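Local coordinates for protein putative Scyalone Dehydratase (Novosphingobium aromaticivorans DSM 12444, PDB 3EF8) that is of unconfirmed function but probably acts as a scytalone dehydratase-like lyase of the SnoaL-like, NTF2-type family, at residues 5-13 and 79-89. Sequence-based numbering, arbitrary orientation.
Sequences TNLVEMRAI and IDFVSETEANV
F81 reaches from the strand to the helix surface and lands among N6, E9, M10 and I13. Its CB points from strand 79-81 toward helix 5-13, and CG, anti to the carbonyl carbon (chi1 -71°), carries the ring on to it. Further out, F81 CD2 runs under the amide of N6, 3.7 Å from N6 CG. The amide and ring planes are only 19° apart, and N6 OD1 sits above one face near the rim, while I79 CG2 lies over the opposite face. F81 CE2 takes M10 CG at the ring edge, 3.7 Å away; F81 CE1, across the ring from CE2, meets E9 CB and, 3.9 Å off, I13 CD1, both obliquely. F81 CZ, the tip, lies 3.7 Å from E9 CB and equally near N6 O. A serine in its place would probably leave a gap between these four side chains and set the N6 amide free to turn.

Deeper in, I79 CD1 packs against M10 CA and I13 CG2, and I13 CD1 also reaches A87 CB (4.0 Å). At the turn, one water donates to both E9 OE2 and E84 O, 2.7 Å from each; E9 also forms a salt bridge with K118 and a hydrogen bond with W123. Here the N-terminal helix packs across one end of the curved sheet, over the hairpin joining strands 67-81 and 86-99, as expected of the NTF2-like alpha+beta fold.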
loop_
_atom_site.group_PDB
_atom_site.type_symbol
_atom_site.label_atom_id
_atom_site.label_comp_id
_atom_site.label_asym_id
_atom_site.label_seq_id
_atom_site.Cartn_x
_atom_site.Cartn_y
_atom_site.Cartn_z
ATOM N N THR A 5 19.054 13.433 -8.129
ATOM C CA THR A 5 17.882 13.916 -8.867
ATOM C C THR A 5 16.818 12.839 -8.911
ATOM O O THR A 5 15.643 13.090 -8.607
ATOM C CB THR A 5 18.230 14.340 -10.322
ATOM O OG1 THR A 5 19.155 15.426 -10.267
ATOM C CG2 THR A 5 16.973 14.790 -11.070
ATOM N N ASN A 6 17.228 11.631 -9.263
ATOM C CA ASN A 6 16.275 10.529 -9.378
ATOM C C ASN A 6 15.568 10.294 -8.044
ATOM O O ASN A 6 14.346 10.178 -8.004
ATOM C CB ASN A 6 16.909 9.277 -9.934
ATOM C CG ASN A 6 17.184 9.401 -11.427
ATOM O OD1 ASN A 6 17.015 10.478 -12.004
ATOM N ND2 ASN A 6 17.579 8.314 -12.052
ATOM N N LEU A 7 16.304 10.283 -6.948
ATOM C CA LEU A 7 15.672 10.006 -5.650
ATOM C C LEU A 7 14.678 11.062 -5.218
ATOM O O LEU A 7 13.562 10.793 -4.711
ATOM C CB LEU A 7 16.718 9.785 -4.560
ATOM C CG LEU A 7 17.583 8.552 -4.736
ATOM C CD1 LEU A 7 18.668 8.559 -3.668
ATOM C CD2 LEU A 7 16.822 7.238 -4.662
ATOM N N VAL A 8 15.039 12.319 -5.393
ATOM C CA VAL A 8 14.176 13.388 -5.007
ATOM C C VAL A 8 12.932 13.382 -5.873
ATOM O O VAL A 8 11.807 13.567 -5.380
ATOM C CB VAL A 8 14.903 14.746 -5.183
ATOM C CG1 VAL A 8 13.926 15.872 -5.190
ATOM C CG2 VAL A 8 15.958 14.892 -4.056
ATOM N N GLU A 9 13.108 13.156 -7.168
ATOM C CA GLU A 9 11.955 13.220 -8.077
ATOM C C GLU A 9 11.027 12.006 -7.900
ATOM O O GLU A 9 9.827 12.107 -8.130
ATOM C CB GLU A 9 12.380 13.326 -9.521
ATOM C CG GLU A 9 13.173 14.604 -9.839
ATOM C CD GLU A 9 12.473 15.915 -9.564
ATOM O OE1 GLU A 9 11.349 15.950 -9.025
ATOM O OE2 GLU A 9 13.042 16.991 -9.938
HETATM N N MSE A 10 11.580 10.875 -7.468
HETATM C CA MSE A 10 10.720 9.707 -7.166
HETATM C C MSE A 10 9.775 10.086 -6.043
HETATM O O MSE A 10 8.560 9.823 -6.095
HETATM C CB MSE A 10 11.527 8.485 -6.797
HETATM C CG MSE A 10 12.152 7.876 -7.987
HETATM SE SE MSE A 10 13.177 6.292 -7.495
HETATM C CE MSE A 10 11.580 5.259 -7.299
ATOM N N ARG A 11 10.309 10.738 -5.022
ATOM C CA ARG A 11 9.472 11.204 -3.925
ATOM C C ARG A 11 8.423 12.187 -4.390
ATOM O O ARG A 11 7.259 12.168 -3.967
ATOM C CB ARG A 11 10.302 11.802 -2.769
ATOM C CG ARG A 11 11.020 10.775 -1.955
ATOM C CD ARG A 11 10.076 9.914 -1.143
ATOM N NE ARG A 11 10.789 9.101 -0.224
ATOM C CZ ARG A 11 10.222 8.288 0.617
ATOM N NH1 ARG A 11 8.920 8.140 0.493
ATOM N NH2 ARG A 11 10.915 7.584 1.469
ATOM N N ALA A 12 8.808 13.123 -5.270
ATOM C CA ALA A 12 7.858 14.110 -5.755
ATOM C C ALA A 12 6.745 13.530 -6.608
ATOM O O ALA A 12 5.576 13.957 -6.524
ATOM C CB ALA A 12 8.600 15.263 -6.550
ATOM N N ILE A 13 7.100 12.561 -7.437
ATOM C CA ILE A 13 6.136 11.881 -8.303
ATOM C C ILE A 13 5.140 11.116 -7.410
ATOM O O ILE A 13 3.931 11.188 -7.601
ATOM C CB ILE A 13 6.833 10.955 -9.335
ATOM C CG1 ILE A 13 7.544 11.837 -10.376
ATOM C CG2 ILE A 13 5.816 9.959 -9.961
ATOM C CD1 ILE A 13 8.560 11.028 -11.172
ATOM N N ILE A 79 9.081 3.435 -10.997
ATOM C CA ILE A 79 9.350 4.647 -11.781
ATOM C C ILE A 79 10.597 4.467 -12.617
ATOM O O ILE A 79 11.625 4.126 -12.092
ATOM C CB ILE A 79 9.536 5.832 -10.852
ATOM C CG1 ILE A 79 8.246 6.038 -10.005
ATOM C CG2 ILE A 79 9.863 7.105 -11.698
ATOM C CD1 ILE A 79 8.366 7.127 -8.935
ATOM N N ASP A 80 10.448 4.710 -13.907
ATOM C CA ASP A 80 11.576 4.694 -14.869
ATOM C C ASP A 80 11.640 6.079 -15.489
ATOM O O ASP A 80 10.738 6.489 -16.182
ATOM C CB ASP A 80 11.352 3.670 -15.970
ATOM C CG ASP A 80 11.291 2.248 -15.454
ATOM O OD1 ASP A 80 12.030 1.958 -14.517
ATOM O OD2 ASP A 80 10.523 1.435 -16.014
ATOM N N PHE A 81 12.745 6.767 -15.251
ATOM C CA PHE A 81 12.950 8.079 -15.822
ATOM C C PHE A 81 13.357 8.031 -17.293
ATOM O O PHE A 81 14.281 7.294 -17.647
ATOM C CB PHE A 81 13.974 8.868 -15.037
ATOM C CG PHE A 81 13.487 9.302 -13.694
ATOM C CD1 PHE A 81 12.704 10.446 -13.552
ATOM C CD2 PHE A 81 13.784 8.551 -12.596
ATOM C CE1 PHE A 81 12.239 10.837 -12.310
ATOM C CE2 PHE A 81 13.312 8.920 -11.361
ATOM C CZ PHE A 81 12.556 10.059 -11.209
ATOM N N VAL A 82 12.639 8.782 -18.116
ATOM C CA VAL A 82 13.089 9.032 -19.504
ATOM C C VAL A 82 14.161 10.093 -19.411
ATOM O O VAL A 82 15.294 9.916 -19.902
ATOM C CB VAL A 82 11.949 9.443 -20.403
ATOM C CG1 VAL A 82 12.508 9.730 -21.814
ATOM C CG2 VAL A 82 10.907 8.324 -20.454
ATOM N N SER A 83 13.811 11.190 -18.758
ATOM C CA SER A 83 14.719 12.263 -18.456
ATOM C C SER A 83 14.400 12.811 -17.074
ATOM O O SER A 83 13.590 12.241 -16.344
ATOM C CB SER A 83 14.565 13.389 -19.479
ATOM O OG SER A 83 13.315 14.042 -19.289
ATOM N N GLU A 84 15.030 13.890 -16.676
ATOM C CA GLU A 84 14.766 14.463 -15.345
ATOM C C GLU A 84 13.380 15.129 -15.290
ATOM O O GLU A 84 12.939 15.508 -14.199
ATOM C CB GLU A 84 15.881 15.395 -14.885
ATOM C CG GLU A 84 15.849 16.848 -15.386
ATOM C CD GLU A 84 16.212 17.053 -16.856
ATOM O OE1 GLU A 84 16.427 16.076 -17.576
ATOM O OE2 GLU A 84 16.214 18.228 -17.289
ATOM N N THR A 85 12.692 15.275 -16.415
ATOM C CA THR A 85 11.355 15.883 -16.435
ATOM C C THR A 85 10.305 15.029 -17.099
ATOM O O THR A 85 9.219 15.480 -17.369
ATOM C CB THR A 85 11.352 17.276 -17.115
ATOM O OG1 THR A 85 11.720 17.099 -18.499
ATOM C CG2 THR A 85 12.278 18.249 -16.387
ATOM N N GLU A 86 10.601 13.737 -17.231
ATOM C CA GLU A 86 9.676 12.778 -17.846
ATOM C C GLU A 86 9.928 11.389 -17.323
ATOM O O GLU A 86 11.047 10.890 -17.358
ATOM C CB GLU A 86 9.804 12.733 -19.378
ATOM C CG GLU A 86 8.838 11.780 -20.081
ATOM C CD GLU A 86 9.054 11.623 -21.587
ATOM O OE1 GLU A 86 9.810 12.427 -22.173
ATOM O OE2 GLU A 86 8.423 10.749 -22.193
ATOM N N ALA A 87 8.882 10.763 -16.787
ATOM C CA ALA A 87 9.021 9.428 -16.269
ATOM C C ALA A 87 7.807 8.604 -16.627
ATOM O O ALA A 87 6.683 9.110 -16.724
ATOM C CB ALA A 87 9.221 9.452 -14.743
ATOM N N ASN A 88 8.054 7.309 -16.731
ATOM C CA ASN A 88 7.042 6.287 -16.951
ATOM C C ASN A 88 6.887 5.548 -15.616
ATOM O O ASN A 88 7.850 5.205 -14.939
ATOM C CB ASN A 88 7.502 5.324 -18.026
ATOM C CG ASN A 88 7.628 5.981 -19.371
ATOM O OD1 ASN A 88 6.898 6.911 -19.662
ATOM N ND2 ASN A 88 8.553 5.469 -20.218
ATOM N N VAL A 89 5.632 5.364 -15.224
ATOM C CA VAL A 89 5.331 4.780 -13.915
ATOM C C VAL A 89 4.346 3.627 -14.046
ATOM O O VAL A 89 3.366 3.693 -14.802
ATOM C CB VAL A 89 4.676 5.832 -13.020
ATOM C CG1 VAL A 89 4.563 5.358 -11.519
ATOM C CG2 VAL A 89 5.490 7.167 -13.091
HETATM O O HOH W 1 14.234 17.105 -12.410
#